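Local atomic coordinates of methyltransferase small domain-containing protein (Thermoplasma acidophilum, PDB entry 1NE2), a protein that is of unproven function but is probably an S-adenosylmethionine-dependent methyltransferase. Residues R92-G96 with V97-V101; K149-D152 with F153-E157; T173-R176 with I177-H180. All coordinates share one frame; numbering follows the deposited sequence.

Overall arrangement
All three contacts are local, made where the chain turns or coils on itself, and their chemistry follows their place in the fold. Interaction 1, partly buried and largely apolar, belongs to a beta-alpha-beta unit: a half-cystine, a valine and a phenylalanine meet as helix 84-93 gives way to strand 98-101. Interaction 2, also partly buried, opens helix 151-161 on the other side of the chain's centre, its centre about 30 Å from that of interaction 1; it joins apolar packing to arginine-carboxylate salt bridges. That helix runs straight into strand 162-173, beyond which interaction 3 lies at the surface, relying on arginine side chains and a main-chain carbonyl.

Interaction 1 of 3, residues R92-G96 with V97-V101; sequences RNCGG and VNFMV
Cys94 meets Phe99 edge-on, and that meeting shows how a half-cystine can be fitted against an aromatic ring within one tight connection. The sulfur lies in the plane of the ring, 82° off its normal, with Cys94 SG 3.5 Å from Phe99 CE2 and about as near to CZ. The same rim of the ring receives the main chain of the cysteine, Cys94 O standing 3.4 Å from Phe99 CE2 and close to the ring plane. This is a sulfur-aromatic contact of the edge type, in which the slightly positive C-H border of the ring faces both a sulfur and a carbonyl oxygen. Val97 approaches quite differently. Its CG1 sits over the centre of one ring face, 3.5 Å above the plane, while its other branch turns to the sulfur, Val97 CG2 lying 3.6 Å from Cys94 SG. With CG1 anti to the backbone N (chi1 168°), the two methyls are divided between ring and sulfur, and the valine fills the angle between them. Cys94 places SG between its own backbone N and carbonyl carbon (chi1 56°), and from there SG forms the disulfide with Cys67, on helix 64-71.

The main chain turns back as a type I turn from Cys94 to Val97, with Gly95 and Gly96 at its middle. Its bond, from Val97 N to Cys94 O, is 3.2 Å long.

The turn joins helix 84-93 to strand 98-101 in a beta-alpha-beta unit that starts with strand 76-81. Phe99 packs on Ile87 and Ala90 of that helix and on Ala66 of helix 64-71, and Val97 reaches Tyr70. Strand 98-101 is the outermost of the sheet within its own chain, and from it Asn98 ND2 hydrogen-bonds to the main-chain O of Glu75 of the second subunit.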
loop_
_atom_site.group_PDB
_atom_site.type_symbol
_atom_site.label_atom_id
_atom_site.label_comp_id
_atom_site.label_asym_id
_atom_site.label_seq_id
_atom_site.Cartn_x
_atom_site.Cartn_y
_atom_site.Cartn_z
ATOM N N ARG B 92 9.191 14.226 -6.566
ATOM C CA ARG B 92 10.450 14.853 -6.202
ATOM C C ARG B 92 10.461 15.204 -4.722
ATOM O O ARG B 92 11.523 15.248 -4.102
ATOM C CB ARG B 92 10.686 16.117 -7.021
ATOM C CG ARG B 92 10.867 15.860 -8.493
ATOM C CD ARG B 92 11.503 17.057 -9.152
ATOM N NE ARG B 92 11.457 16.959 -10.602
ATOM C CZ ARG B 92 12.004 17.848 -11.421
ATOM N NH1 ARG B 92 12.643 18.899 -10.925
ATOM N NH2 ARG B 92 11.901 17.689 -12.732
ATOM N N ASN B 93 9.284 15.456 -4.156
ATOM C CA ASN B 93 9.208 15.797 -2.740
ATOM C C ASN B 93 9.550 14.610 -1.853
ATOM O O ASN B 93 10.234 14.765 -0.839
ATOM C CB ASN B 93 7.824 16.343 -2.382
ATOM C CG ASN B 93 7.652 17.792 -2.795
ATOM O OD1 ASN B 93 8.625 18.545 -2.852
ATOM N ND2 ASN B 93 6.416 18.196 -3.065
ATOM N N CYS B 94 9.075 13.424 -2.224
ATOM C CA CYS B 94 9.373 12.226 -1.449
ATOM C C CYS B 94 9.316 10.959 -2.295
ATOM O O CYS B 94 8.263 10.343 -2.461
ATOM C CB CYS B 94 8.437 12.120 -0.234
ATOM S SG CYS B 94 6.638 12.147 -0.536
ATOM N N GLY B 95 10.477 10.562 -2.809
ATOM C CA GLY B 95 10.566 9.386 -3.658
ATOM C C GLY B 95 10.193 8.048 -3.044
ATOM O O GLY B 95 9.900 7.098 -3.771
ATOM N N GLY B 96 10.206 7.965 -1.717
ATOM C CA GLY B 96 9.869 6.719 -1.051
ATOM C C GLY B 96 8.398 6.362 -1.146
ATOM O O GLY B 96 7.996 5.238 -0.835
ATOM N N VAL B 97 7.590 7.323 -1.574
ATOM C CA VAL B 97 6.154 7.115 -1.707
ATOM C C VAL B 97 5.775 6.624 -3.098
ATOM O O VAL B 97 6.361 7.044 -4.101
ATOM C CB VAL B 97 5.382 8.417 -1.433
ATOM C CG1 VAL B 97 3.926 8.264 -1.854
ATOM C CG2 VAL B 97 5.479 8.779 0.048
ATOM N N ASN B 98 4.793 5.731 -3.145
ATOM C CA ASN B 98 4.301 5.184 -4.399
ATOM C C ASN B 98 3.274 6.153 -4.997
ATOM O O ASN B 98 2.072 6.023 -4.762
ATOM C CB ASN B 98 3.674 3.804 -4.140
ATOM C CG ASN B 98 3.014 3.212 -5.373
ATOM O OD1 ASN B 98 3.477 3.410 -6.503
ATOM N ND2 ASN B 98 1.931 2.468 -5.160
ATOM N N PHE B 99 3.762 7.135 -5.757
ATOM C CA PHE B 99 2.897 8.124 -6.402
ATOM C C PHE B 99 2.437 7.649 -7.775
ATOM O O PHE B 99 3.187 7.003 -8.502
ATOM C CB PHE B 99 3.631 9.456 -6.572
ATOM C CG PHE B 99 3.758 10.249 -5.307
ATOM C CD1 PHE B 99 2.643 10.856 -4.733
ATOM C CD2 PHE B 99 4.998 10.413 -4.699
ATOM C CE1 PHE B 99 2.766 11.617 -3.576
ATOM C CE2 PHE B 99 5.130 11.170 -3.542
ATOM C CZ PHE B 99 4.013 11.775 -2.979
HETATM N N MSE B 100 1.203 7.984 -8.130
HETATM C CA MSE B 100 0.656 7.590 -9.418
HETATM C C MSE B 100 -0.413 8.560 -9.887
HETATM O O MSE B 100 -1.089 9.200 -9.080
HETATM C CB MSE B 100 0.046 6.191 -9.313
HETATM C CG MSE B 100 -0.991 6.089 -8.202
HETATM SE SE MSE B 100 -1.703 4.320 -7.995
HETATM C CE MSE B 100 -0.185 3.508 -7.136
ATOM N N VAL B 101 -0.549 8.678 -11.203
ATOM C CA VAL B 101 -1.575 9.528 -11.781
ATOM C C VAL B 101 -2.759 8.585 -11.951
ATOM O O VAL B 101 -2.615 7.500 -12.513
ATOM C CB VAL B 101 -1.158 10.073 -13.168
ATOM C CG1 VAL B 101 -2.284 10.909 -13.758
ATOM C CG2 VAL B 101 0.107 10.909 -13.041
#

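Interaction 2 of 3, residues K149-D152 with F153-E157; sequences KARD and FLRRE
Ala150 turns its methyl to Leu154, Ala150 CB lying 4.0 Å from Leu154 CD1, and the leucine CB and CG also touch the Ala150 carbonyl oxygen. That oxygen accepts from Leu154 N at 2.8 Å. Just before it, the carbonyl of Lys149, in the 3-10 segment preceding the helix, is linked to Phe153 N by a water rather than directly.

Arg151 is stretched out toward Glu167, and its CG touches Arg155 NH1. Arg151 NE stands 4.5 Å from Arg155 NH1, and both nitrogens form salt bridges to OE2 of Glu167, the anion that gathers them; Arg151 NH1 makes a further salt bridge to Glu189. Arg151 O, which accepts from Arg155 N, also lies over one face of the Arg155 guanidinium, toward its rim.

Asp152 lies alongside Arg155, both side chains pointing the same way, and makes a salt bridge from OD1 to Arg155 NH2 at 2.6 Å. The aspartate uses its anti lone pair, but the bond is bent to 131° and the flat groups are turned 70° to each other. A bend at chi3 (51°) brings the Arg155 guanidinium back over the start of the helix. Its NE reaches a second water, which in turn donates to Asp152 O, the acceptor for Arg156 N.

Successive i to i+4 backbone bonds, with an i to i+3 acid-arginine pair, describe the first turns of a helix: Leu154 faces Ile132 of helix 126-138 and Phe193 of strand 187-197, while Arg151 and Arg155 pack on the same strand and reach their glutamates, as expected for a helix laid against a Rossmann-like methyltransferase sheet.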
loop_
_atom_site.group_PDB
_atom_site.type_symbol
_atom_site.label_atom_id
_atom_site.label_comp_id
_atom_site.label_asym_id
_atom_site.label_seq_id
_atom_site.Cartn_x
_atom_site.Cartn_y
_atom_site.Cartn_z
ATOM N N LYS B 149 -18.316 23.305 5.244
ATOM C CA LYS B 149 -19.623 23.416 4.602
ATOM C C LYS B 149 -20.163 22.051 4.185
ATOM O O LYS B 149 -21.365 21.891 3.979
ATOM C CB LYS B 149 -19.551 24.331 3.377
ATOM C CG LYS B 149 -19.275 25.792 3.696
ATOM C CD LYS B 149 -19.612 26.692 2.511
ATOM C CE LYS B 149 -18.858 26.280 1.255
ATOM N NZ LYS B 149 -19.234 27.107 0.074
ATOM N N ALA B 150 -19.277 21.070 4.053
ATOM C CA ALA B 150 -19.691 19.724 3.665
ATOM C C ALA B 150 -19.884 18.850 4.904
ATOM O O ALA B 150 -20.164 17.655 4.799
ATOM C CB ALA B 150 -18.645 19.104 2.747
ATOM N N ARG B 151 -19.744 19.468 6.072
ATOM C CA ARG B 151 -19.861 18.786 7.359
ATOM C C ARG B 151 -21.094 17.895 7.521
ATOM O O ARG B 151 -20.976 16.712 7.849
ATOM C CB ARG B 151 -19.831 19.825 8.481
ATOM C CG ARG B 151 -19.473 19.268 9.838
ATOM C CD ARG B 151 -19.304 20.387 10.852
ATOM N NE ARG B 151 -18.680 19.906 12.080
ATOM C CZ ARG B 151 -18.406 20.672 13.130
ATOM N NH1 ARG B 151 -18.704 21.965 13.107
ATOM N NH2 ARG B 151 -17.824 20.147 14.200
ATOM N N ASP B 152 -22.276 18.464 7.305
ATOM C CA ASP B 152 -23.515 17.708 7.452
ATOM C C ASP B 152 -23.571 16.516 6.506
ATOM O O ASP B 152 -23.865 15.393 6.923
ATOM C CB ASP B 152 -24.723 18.616 7.208
ATOM C CG ASP B 152 -24.811 19.753 8.209
ATOM O OD1 ASP B 152 -24.814 19.478 9.427
ATOM O OD2 ASP B 152 -24.881 20.923 7.777
ATOM N N PHE B 153 -23.288 16.766 5.233
ATOM C CA PHE B 153 -23.301 15.715 4.225
ATOM C C PHE B 153 -22.296 14.616 4.566
ATOM O O PHE B 153 -22.621 13.431 4.523
ATOM C CB PHE B 153 -22.968 16.296 2.850
ATOM C CG PHE B 153 -22.845 15.260 1.764
ATOM C CD1 PHE B 153 -23.951 14.518 1.361
ATOM C CD2 PHE B 153 -21.622 15.030 1.141
ATOM C CE1 PHE B 153 -23.842 13.563 0.352
ATOM C CE2 PHE B 153 -21.500 14.077 0.132
ATOM C CZ PHE B 153 -22.613 13.343 -0.264
ATOM N N LEU B 154 -21.075 15.013 4.901
ATOM C CA LEU B 154 -20.038 14.041 5.228
ATOM C C LEU B 154 -20.366 13.204 6.456
ATOM O O LEU B 154 -20.199 11.988 6.435
ATOM C CB LEU B 154 -18.692 14.746 5.409
ATOM C CG LEU B 154 -18.105 15.317 4.116
ATOM C CD1 LEU B 154 -16.778 15.992 4.415
ATOM C CD2 LEU B 154 -17.914 14.199 3.092
ATOM N N ARG B 155 -20.833 13.843 7.523
ATOM C CA ARG B 155 -21.179 13.113 8.733
ATOM C C ARG B 155 -22.248 12.071 8.420
ATOM O O ARG B 155 -22.156 10.918 8.848
ATOM C CB ARG B 155 -21.685 14.073 9.808
ATOM C CG ARG B 155 -22.089 13.397 11.106
ATOM C CD ARG B 155 -22.550 14.421 12.127
ATOM N NE ARG B 155 -23.561 15.313 11.571
ATOM C CZ ARG B 155 -23.408 16.625 11.418
ATOM N NH1 ARG B 155 -22.278 17.217 11.783
ATOM N NH2 ARG B 155 -24.389 17.349 10.895
ATOM N N ARG B 156 -23.256 12.475 7.652
ATOM C CA ARG B 156 -24.340 11.571 7.285
ATOM C C ARG B 156 -23.780 10.366 6.535
ATOM O O ARG B 156 -24.025 9.219 6.910
ATOM C CB ARG B 156 -25.353 12.291 6.390
ATOM C CG ARG B 156 -26.631 11.506 6.129
ATOM C CD ARG B 156 -27.430 12.131 4.996
ATOM N NE ARG B 156 -26.884 11.773 3.687
ATOM C CZ ARG B 156 -27.260 12.328 2.540
ATOM N NH1 ARG B 156 -28.187 13.278 2.530
ATOM N NH2 ARG B 156 -26.719 11.923 1.399
ATOM N N GLU B 157 -23.027 10.638 5.474
ATOM C CA GLU B 157 -22.442 9.581 4.656
ATOM C C GLU B 157 -21.458 8.685 5.406
ATOM O O GLU B 157 -21.502 7.460 5.269
ATOM C CB GLU B 157 -21.748 10.181 3.427
ATOM C CG GLU B 157 -22.693 10.821 2.417
ATOM C CD GLU B 157 -23.834 9.898 2.015
ATOM O OE1 GLU B 157 -24.964 10.087 2.520
ATOM O OE2 GLU B 157 -23.600 8.976 1.205
HETATM O O HOH W 1 -23.027 19.397 4.138
HETATM O O HOH W 2 -25.711 14.937 9.340
#

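Interaction 3 of 3, residues T173-R176 with I177-H180; sequences TVPR and IYRH
Arg179 reaches back along the chain to take hold of the main-chain carbonyl of Val174. The outstretched side chain presents NE and NH2 together to one oxygen: Arg179 NE lies 2.9 Å and Arg179 NH2 3.1 Å from Val174 O. The oxygen sits in the guanidinium plane, while the two donors come from opposite faces of the carbonyl plane. Over one face of this guanidinium stands the aliphatic stem of Arg176, with Arg176 CG 3.6 Å from Arg179 CZ.

The backbone between them coils into a short 3-10 turn within the loop linking strands 162-173 and 187-197; Tyr178 N bonds to Pro175 O at 2.8 Å, and Arg179 N to Arg176 O.

Both arginines run side by side in the same direction, their guanidinium planes 37° apart. Their like charges come close, Arg176 NE standing 3.8 Å from Arg179 NH1. A water accepts from Arg179 NH1 and, weakly, from Arg176 NH2. Ile177 sets CG1 between its backbone N and carbonyl carbon (chi1 61°), which lays that carbon over the centre of the Tyr178 ring and 3.7 Å from Pro175 CB. The proline ring meets Tyr178 obliquely, near CD2.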
loop_
_atom_site.group_PDB
_atom_site.type_symbol
_atom_site.label_atom_id
_atom_site.label_comp_id
_atom_site.label_asym_id
_atom_site.label_seq_id
_atom_site.Cartn_x
_atom_site.Cartn_y
_atom_site.Cartn_z
ATOM N N THR B 173 -7.043 30.160 8.054
ATOM C CA THR B 173 -7.033 31.590 7.772
ATOM C C THR B 173 -7.497 31.936 6.363
ATOM O O THR B 173 -7.209 31.219 5.410
ATOM C CB THR B 173 -5.616 32.180 7.969
ATOM O OG1 THR B 173 -5.289 32.175 9.363
ATOM C CG2 THR B 173 -5.544 33.612 7.434
ATOM N N VAL B 174 -8.235 33.033 6.243
ATOM C CA VAL B 174 -8.670 33.501 4.937
ATOM C C VAL B 174 -7.870 34.775 4.683
ATOM O O VAL B 174 -8.049 35.774 5.390
ATOM C CB VAL B 174 -10.171 33.857 4.915
ATOM C CG1 VAL B 174 -10.558 34.386 3.532
ATOM C CG2 VAL B 174 -10.997 32.633 5.259
ATOM N N PRO B 175 -6.955 34.753 3.694
ATOM C CA PRO B 175 -6.162 35.952 3.403
ATOM C C PRO B 175 -7.066 37.170 3.233
ATOM O O PRO B 175 -8.154 37.071 2.659
ATOM C CB PRO B 175 -5.443 35.583 2.108
ATOM C CG PRO B 175 -5.226 34.105 2.262
ATOM C CD PRO B 175 -6.574 33.641 2.804
ATOM N N ARG B 176 -6.623 38.316 3.733
ATOM C CA ARG B 176 -7.421 39.525 3.620
ATOM C C ARG B 176 -7.690 39.860 2.158
ATOM O O ARG B 176 -8.710 40.466 1.834
ATOM C CB ARG B 176 -6.727 40.689 4.324
ATOM C CG ARG B 176 -6.720 40.541 5.841
ATOM C CD ARG B 176 -6.271 41.808 6.556
ATOM N NE ARG B 176 -6.504 41.695 7.995
ATOM C CZ ARG B 176 -5.741 40.996 8.831
ATOM N NH1 ARG B 176 -4.675 40.343 8.380
ATOM N NH2 ARG B 176 -6.060 40.927 10.119
ATOM N N ILE B 177 -6.790 39.445 1.271
ATOM C CA ILE B 177 -6.976 39.720 -0.150
ATOM C C ILE B 177 -8.207 38.993 -0.691
ATOM O O ILE B 177 -8.698 39.312 -1.776
ATOM C CB ILE B 177 -5.739 39.310 -0.983
ATOM C CG1 ILE B 177 -5.486 37.809 -0.857
ATOM C CG2 ILE B 177 -4.520 40.098 -0.524
ATOM C CD1 ILE B 177 -4.303 37.333 -1.684
ATOM N N TYR B 178 -8.708 38.019 0.064
ATOM C CA TYR B 178 -9.892 37.275 -0.355
ATOM C C TYR B 178 -11.115 37.611 0.502
ATOM O O TYR B 178 -12.166 36.983 0.369
ATOM C CB TYR B 178 -9.629 35.765 -0.321
ATOM C CG TYR B 178 -8.555 35.306 -1.281
ATOM C CD1 TYR B 178 -8.494 35.809 -2.581
ATOM C CD2 TYR B 178 -7.600 34.365 -0.894
ATOM C CE1 TYR B 178 -7.508 35.390 -3.472
ATOM C CE2 TYR B 178 -6.607 33.936 -1.783
ATOM C CZ TYR B 178 -6.570 34.455 -3.067
ATOM O OH TYR B 178 -5.595 34.045 -3.947
ATOM N N ARG B 179 -10.973 38.597 1.384
ATOM C CA ARG B 179 -12.086 39.017 2.229
ATOM C C ARG B 179 -12.802 40.180 1.555
ATOM O O ARG B 179 -12.208 40.897 0.748
ATOM C CB ARG B 179 -11.594 39.447 3.612
ATOM C CG ARG B 179 -10.929 38.340 4.406
ATOM C CD ARG B 179 -10.601 38.808 5.812
ATOM N NE ARG B 179 -9.485 38.052 6.367
ATOM C CZ ARG B 179 -8.930 38.294 7.551
ATOM N NH1 ARG B 179 -9.391 39.276 8.318
ATOM N NH2 ARG B 179 -7.902 37.559 7.959
ATOM N N HIS B 180 -14.071 40.372 1.897
ATOM C CA HIS B 180 -14.865 41.436 1.295
ATOM C C HIS B 180 -15.103 42.624 2.222
ATOM O O HIS B 180 -15.624 43.653 1.792
ATOM C CB HIS B 180 -16.202 40.861 0.825
ATOM C CG HIS B 180 -16.064 39.585 0.053
ATOM N ND1 HIS B 180 -15.318 39.492 -1.103
ATOM C CD2 HIS B 180 -16.554 38.344 0.284
ATOM C CE1 HIS B 180 -15.353 38.249 -1.548
ATOM N NE2 HIS B 180 -16.096 37.532 -0.725
HETATM O O HOH W 3 -9.060 40.151 11.352
#